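Local coordinates for protein beta-catenin homolog sys-1 (Caenorhabditis elegans, PDB 3C2G) that acts as a beta-catenin in Wnt asymmetry signalling, binding the TCF factor POP-1 directly and activating or repressing target genes according to upstream Wnt signals, at residues I192-I197 with D206-N211; L371-I376 with I437-K442. All coordinates share one frame; numbering follows the deposited sequence.

Contact 1. Residues I192-I197 with D206-N211; sequences IIFRFI and DYFIWN
Phe194 and Phe208 meet in a T-shaped aromatic contact that joins two helices consecutive in the chain, 189-198 and 202-210, within the armadillo domain. The edge of the Phe194 ring is directed at a face of Phe208, with the ring centroids 5.4 Å apart and the planes at 84°. Phe194 CE1 leads the approach, 3.8 Å from Phe208 CZ and displaced toward the rim of that ring, while Phe194 CD1 follows at 4.1 Å from Phe208 CE2. The backbones stay well apart, the CA atoms of Phe194 and Phe208 being 10.1 Å from each other, and the gap is bridged by side chains alone. Phe208 has CG anti to its carbonyl carbon (chi1 -70°), which carries the ring out toward helix 189-198. There the Ile197 methyl CD1 touches the ring's edge, 3.9 Å from Phe208 CZ. Both phenylalanines also pack on helix 251-270, Phe194 on Leu266 and Phe208 on Leu270, while Val170 of helix 167-174 touches both Ile197 and Phe208. All three residues of the contact are buried and their touching atoms are carbon, which implies that the two helices are held here by hydrophobic packing and the weak electrostatics of ring hydrogens directed at a pi face.

Contact 2. Residues L371-I376 with I437-K442; sequences LLHTII and IDILKK
Ile439 reaches across from helix 437-448 with its CD1 methyl directed between His373 and Ile376, one helical turn apart on helix 368-377. The methyl lies 3.6 Å from His373 CD2 and 3.8 Å from Ile376 CG2, so a single carbon touches both neighbours. Its reach comes from an extended chain: CG1 is anti to the backbone N (chi1 -156°) and CD1 continues outward (chi2 165°). The imidazole lies obliquely to the isoleucine, and its NE2 comes to 4.0 Å from Ile439 CB, so the ring touches the branch point as well as the terminal methyl. Ile376 crosses Ile439 at about a right angle, presenting CG2 to the methyl and, at 4.0 Å, to Ile439 CG1. In this all-helical armadillo domain the contact joins helices separated by some sixty residues, and the intervening helix 388-409 packs on Ile376 through Cys401 and Leu402. Phe434, in the loop before helix 437-448, touches both Ile376 and Ile439. With Ile439 cut back to an alanine, His373 CD2 and Ile376 CG2 would probably lose their common apolar partner, and the imidazole would be freer to turn. Farther along helix 437-448, Lys442 NZ hydrogen-bonds the backbone O of Ser377, at the C-terminal end of helix 368-377.

Overall arrangement
From the N terminus, the chain runs through the helices up to 167-174 before it reaches contact 1, which closes a short loop, with eight residues between its segments, most of them still in the ends of helices 189-198 and 202-210. It then continues through the helices from 224-239 to 357-365 and enters helix 368-377, where contact 2 opens. That second loop spans sixty residues, including helices 388-409 and 425-432, and closes at helix 437-448. The two loops follow in series, neither nesting nor crossing. Their centres are about 44 Å apart, on opposite sides of the chain's centre, so each ties together helices in its own region of the elongated armadillo domain.

Contact 1. Residues I192-I197 with D206-N211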
# COMPACT_ATOMS: atom_id res chain seq x y z
N ILE A 192 -11.75 1.17 14.80
CA ILE A 192 -10.59 1.31 15.68
C ILE A 192 -10.25 -0.01 16.38
O ILE A 192 -9.10 -0.42 16.39
CB ILE A 192 -10.81 2.43 16.72
CG1 ILE A 192 -11.07 3.77 16.02
CG2 ILE A 192 -9.63 2.53 17.67
CD1 ILE A 192 -9.95 4.23 15.05
N ILE A 193 -11.27 -0.70 16.89
CA ILE A 193 -11.10 -1.95 17.61
C ILE A 193 -10.65 -3.10 16.69
O ILE A 193 -9.72 -3.83 17.02
CB ILE A 193 -12.40 -2.34 18.37
CG1 ILE A 193 -12.74 -1.27 19.41
CG2 ILE A 193 -12.25 -3.70 19.03
CD1 ILE A 193 -14.19 -1.20 19.77
N PHE A 194 -11.33 -3.27 15.55
CA PHE A 194 -10.88 -4.22 14.53
C PHE A 194 -9.43 -3.97 14.13
O PHE A 194 -8.61 -4.88 14.14
CB PHE A 194 -11.78 -4.19 13.30
CG PHE A 194 -12.91 -5.17 13.36
CD1 PHE A 194 -12.66 -6.53 13.50
CD2 PHE A 194 -14.22 -4.73 13.26
CE1 PHE A 194 -13.70 -7.45 13.56
CE2 PHE A 194 -15.27 -5.65 13.33
CZ PHE A 194 -15.01 -7.01 13.48
N ARG A 195 -9.10 -2.73 13.83
CA ARG A 195 -7.74 -2.40 13.48
C ARG A 195 -6.78 -2.86 14.58
O ARG A 195 -5.73 -3.43 14.29
CB ARG A 195 -7.59 -0.90 13.24
CG ARG A 195 -6.20 -0.46 12.84
CD ARG A 195 -6.13 1.04 12.61
NE ARG A 195 -4.82 1.46 12.12
CZ ARG A 195 -4.50 1.56 10.84
NH1 ARG A 195 -5.40 1.27 9.90
NH2 ARG A 195 -3.28 1.94 10.49
N PHE A 196 -7.18 -2.64 15.83
CA PHE A 196 -6.34 -2.87 16.98
C PHE A 196 -6.07 -4.35 17.25
O PHE A 196 -4.94 -4.72 17.53
CB PHE A 196 -6.95 -2.16 18.20
CG PHE A 196 -6.19 -2.36 19.48
CD1 PHE A 196 -4.98 -1.70 19.70
CD2 PHE A 196 -6.69 -3.20 20.48
CE1 PHE A 196 -4.27 -1.88 20.89
CE2 PHE A 196 -5.99 -3.38 21.68
CZ PHE A 196 -4.77 -2.72 21.88
N ILE A 197 -7.10 -5.19 17.17
CA ILE A 197 -6.93 -6.61 17.46
C ILE A 197 -6.30 -7.37 16.30
O ILE A 197 -5.71 -8.44 16.49
CB ILE A 197 -8.27 -7.30 17.88
CG1 ILE A 197 -9.28 -7.29 16.74
CG2 ILE A 197 -8.85 -6.66 19.15
CD1 ILE A 197 -10.54 -8.07 17.05
N ASP A 206 -6.74 -14.08 8.74
CA ASP A 206 -7.22 -15.29 8.08
C ASP A 206 -8.45 -15.87 8.74
O ASP A 206 -9.25 -16.54 8.08
CB ASP A 206 -6.13 -16.35 8.02
CG ASP A 206 -5.11 -16.08 6.94
OD1 ASP A 206 -5.37 -15.22 6.07
OD2 ASP A 206 -4.05 -16.73 6.95
N TYR A 207 -8.62 -15.66 10.04
CA TYR A 207 -9.84 -16.12 10.67
C TYR A 207 -11.01 -15.26 10.21
O TYR A 207 -12.08 -15.79 9.89
CB TYR A 207 -9.75 -16.17 12.21
CG TYR A 207 -11.06 -16.58 12.83
CD1 TYR A 207 -11.59 -17.85 12.62
CD2 TYR A 207 -11.81 -15.68 13.59
CE1 TYR A 207 -12.81 -18.23 13.16
CE2 TYR A 207 -13.05 -16.05 14.15
CZ TYR A 207 -13.54 -17.33 13.93
OH TYR A 207 -14.75 -17.71 14.46
N PHE A 208 -10.80 -13.95 10.15
CA PHE A 208 -11.83 -13.02 9.69
C PHE A 208 -12.22 -13.20 8.23
O PHE A 208 -13.39 -13.13 7.89
CB PHE A 208 -11.42 -11.57 9.95
CG PHE A 208 -11.42 -11.19 11.41
CD1 PHE A 208 -12.38 -11.69 12.27
CD2 PHE A 208 -10.45 -10.32 11.90
CE1 PHE A 208 -12.38 -11.33 13.61
CE2 PHE A 208 -10.44 -9.96 13.24
CZ PHE A 208 -11.40 -10.46 14.09
N ILE A 209 -11.23 -13.44 7.38
CA ILE A 209 -11.46 -13.66 5.96
C ILE A 209 -12.09 -15.02 5.70
O ILE A 209 -13.22 -15.12 5.21
CB ILE A 209 -10.15 -13.56 5.16
CG1 ILE A 209 -9.62 -12.13 5.18
CG2 ILE A 209 -10.35 -14.00 3.72
CD1 ILE A 209 -8.14 -12.05 4.88
N TRP A 210 -11.36 -16.07 6.06
CA TRP A 210 -11.68 -17.41 5.61
C TRP A 210 -12.60 -18.19 6.55
O TRP A 210 -13.23 -19.16 6.13
CB TRP A 210 -10.40 -18.19 5.33
CG TRP A 210 -9.57 -17.55 4.27
CD1 TRP A 210 -8.38 -16.90 4.43
CD2 TRP A 210 -9.88 -17.47 2.87
NE1 TRP A 210 -7.92 -16.44 3.22
CE2 TRP A 210 -8.83 -16.77 2.25
CE3 TRP A 210 -10.95 -17.93 2.09
CZ2 TRP A 210 -8.81 -16.52 0.87
CZ3 TRP A 210 -10.93 -17.68 0.72
CH2 TRP A 210 -9.87 -16.98 0.13
N ASN A 211 -12.67 -17.78 7.81
CA ASN A 211 -13.50 -18.48 8.80
C ASN A 211 -13.24 -19.99 8.76
O ASN A 211 -14.18 -20.79 8.78
CB ASN A 211 -14.99 -18.15 8.55
CG ASN A 211 -15.87 -18.38 9.78
OD1 ASN A 211 -15.56 -19.20 10.65
ND2 ASN A 211 -16.98 -17.66 9.84

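Contact 2. Residues L371-I376 with I437-K442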
# COMPACT_ATOMS: atom_id res chain seq x y z
N LEU A 371 -2.34 7.71 -23.19
CA LEU A 371 -2.45 8.28 -21.86
C LEU A 371 -1.15 8.25 -21.09
O LEU A 371 -0.82 9.22 -20.40
CB LEU A 371 -3.57 7.60 -21.06
CG LEU A 371 -3.77 8.10 -19.63
CD1 LEU A 371 -4.17 9.56 -19.63
CD2 LEU A 371 -4.79 7.27 -18.92
N LEU A 372 -0.42 7.14 -21.20
CA LEU A 372 0.93 7.07 -20.63
C LEU A 372 1.81 8.21 -21.12
O LEU A 372 2.58 8.78 -20.35
CB LEU A 372 1.61 5.75 -20.98
CG LEU A 372 0.87 4.46 -20.64
CD1 LEU A 372 1.66 3.28 -21.18
CD2 LEU A 372 0.63 4.34 -19.13
N HIS A 373 1.72 8.52 -22.41
CA HIS A 373 2.51 9.59 -22.99
C HIS A 373 2.15 10.94 -22.37
O HIS A 373 3.02 11.75 -22.07
CB HIS A 373 2.32 9.62 -24.52
CG HIS A 373 3.11 10.70 -25.19
ND1 HIS A 373 2.64 11.99 -25.33
CD2 HIS A 373 4.35 10.69 -25.74
CE1 HIS A 373 3.56 12.72 -25.94
NE2 HIS A 373 4.60 11.95 -26.21
N THR A 374 0.86 11.17 -22.18
CA THR A 374 0.37 12.40 -21.58
C THR A 374 0.79 12.53 -20.10
O THR A 374 1.16 13.61 -19.66
CB THR A 374 -1.17 12.47 -21.71
OG1 THR A 374 -1.53 12.30 -23.08
CG2 THR A 374 -1.73 13.79 -21.18
N ILE A 375 0.75 11.44 -19.35
CA ILE A 375 1.10 11.49 -17.93
C ILE A 375 2.57 11.79 -17.73
O ILE A 375 2.93 12.62 -16.91
CB ILE A 375 0.69 10.21 -17.18
CG1 ILE A 375 -0.82 10.12 -17.11
CG2 ILE A 375 1.22 10.22 -15.77
CD1 ILE A 375 -1.29 8.70 -17.14
N ILE A 376 3.43 11.13 -18.49
CA ILE A 376 4.86 11.38 -18.39
C ILE A 376 5.19 12.84 -18.77
O ILE A 376 5.94 13.50 -18.06
CB ILE A 376 5.65 10.38 -19.25
CG1 ILE A 376 5.53 8.98 -18.66
CG2 ILE A 376 7.12 10.77 -19.35
CD1 ILE A 376 5.84 7.89 -19.62
N ILE A 437 10.36 14.09 -30.05
CA ILE A 437 11.56 14.65 -29.42
C ILE A 437 11.36 15.15 -27.99
O ILE A 437 12.28 15.09 -27.18
CB ILE A 437 12.24 15.77 -30.24
CG1 ILE A 437 11.25 16.88 -30.58
CG2 ILE A 437 12.87 15.19 -31.49
CD1 ILE A 437 11.93 18.19 -30.80
N ASP A 438 10.16 15.63 -27.68
CA ASP A 438 9.90 16.16 -26.36
C ASP A 438 10.00 15.09 -25.26
O ASP A 438 10.63 15.33 -24.24
CB ASP A 438 8.56 16.88 -26.31
CG ASP A 438 8.44 17.85 -25.12
OD1 ASP A 438 9.47 18.15 -24.46
OD2 ASP A 438 7.31 18.31 -24.86
N ILE A 439 9.40 13.93 -25.48
CA ILE A 439 9.46 12.88 -24.47
C ILE A 439 10.84 12.20 -24.40
O ILE A 439 11.30 11.81 -23.32
CB ILE A 439 8.30 11.86 -24.59
CG1 ILE A 439 8.06 11.17 -23.23
CG2 ILE A 439 8.56 10.85 -25.70
CD1 ILE A 439 6.76 10.45 -23.12
N LEU A 440 11.51 12.09 -25.54
CA LEU A 440 12.89 11.61 -25.55
C LEU A 440 13.78 12.50 -24.69
O LEU A 440 14.58 12.00 -23.91
CB LEU A 440 13.46 11.52 -26.97
CG LEU A 440 13.05 10.32 -27.83
CD1 LEU A 440 13.75 10.39 -29.18
CD2 LEU A 440 13.34 8.98 -27.17
N LYS A 441 13.63 13.81 -24.85
CA LYS A 441 14.43 14.75 -24.07
C LYS A 441 14.18 14.55 -22.58
O LYS A 441 15.13 14.46 -21.81
CB LYS A 441 14.14 16.19 -24.48
CG LYS A 441 14.90 16.66 -25.71
CD LYS A 441 14.52 18.10 -26.04
CE LYS A 441 14.92 18.48 -27.46
NZ LYS A 441 15.39 19.91 -27.56
N LYS A 442 12.91 14.45 -22.19
CA LYS A 442 12.53 14.27 -20.80
C LYS A 442 13.02 12.94 -20.23
O LYS A 442 13.50 12.87 -19.09
CB LYS A 442 11.01 14.42 -20.63
CG LYS A 442 10.55 15.84 -20.88
CD LYS A 442 9.06 16.05 -20.69
CE LYS A 442 8.78 17.54 -20.49
NZ LYS A 442 7.39 17.80 -20.05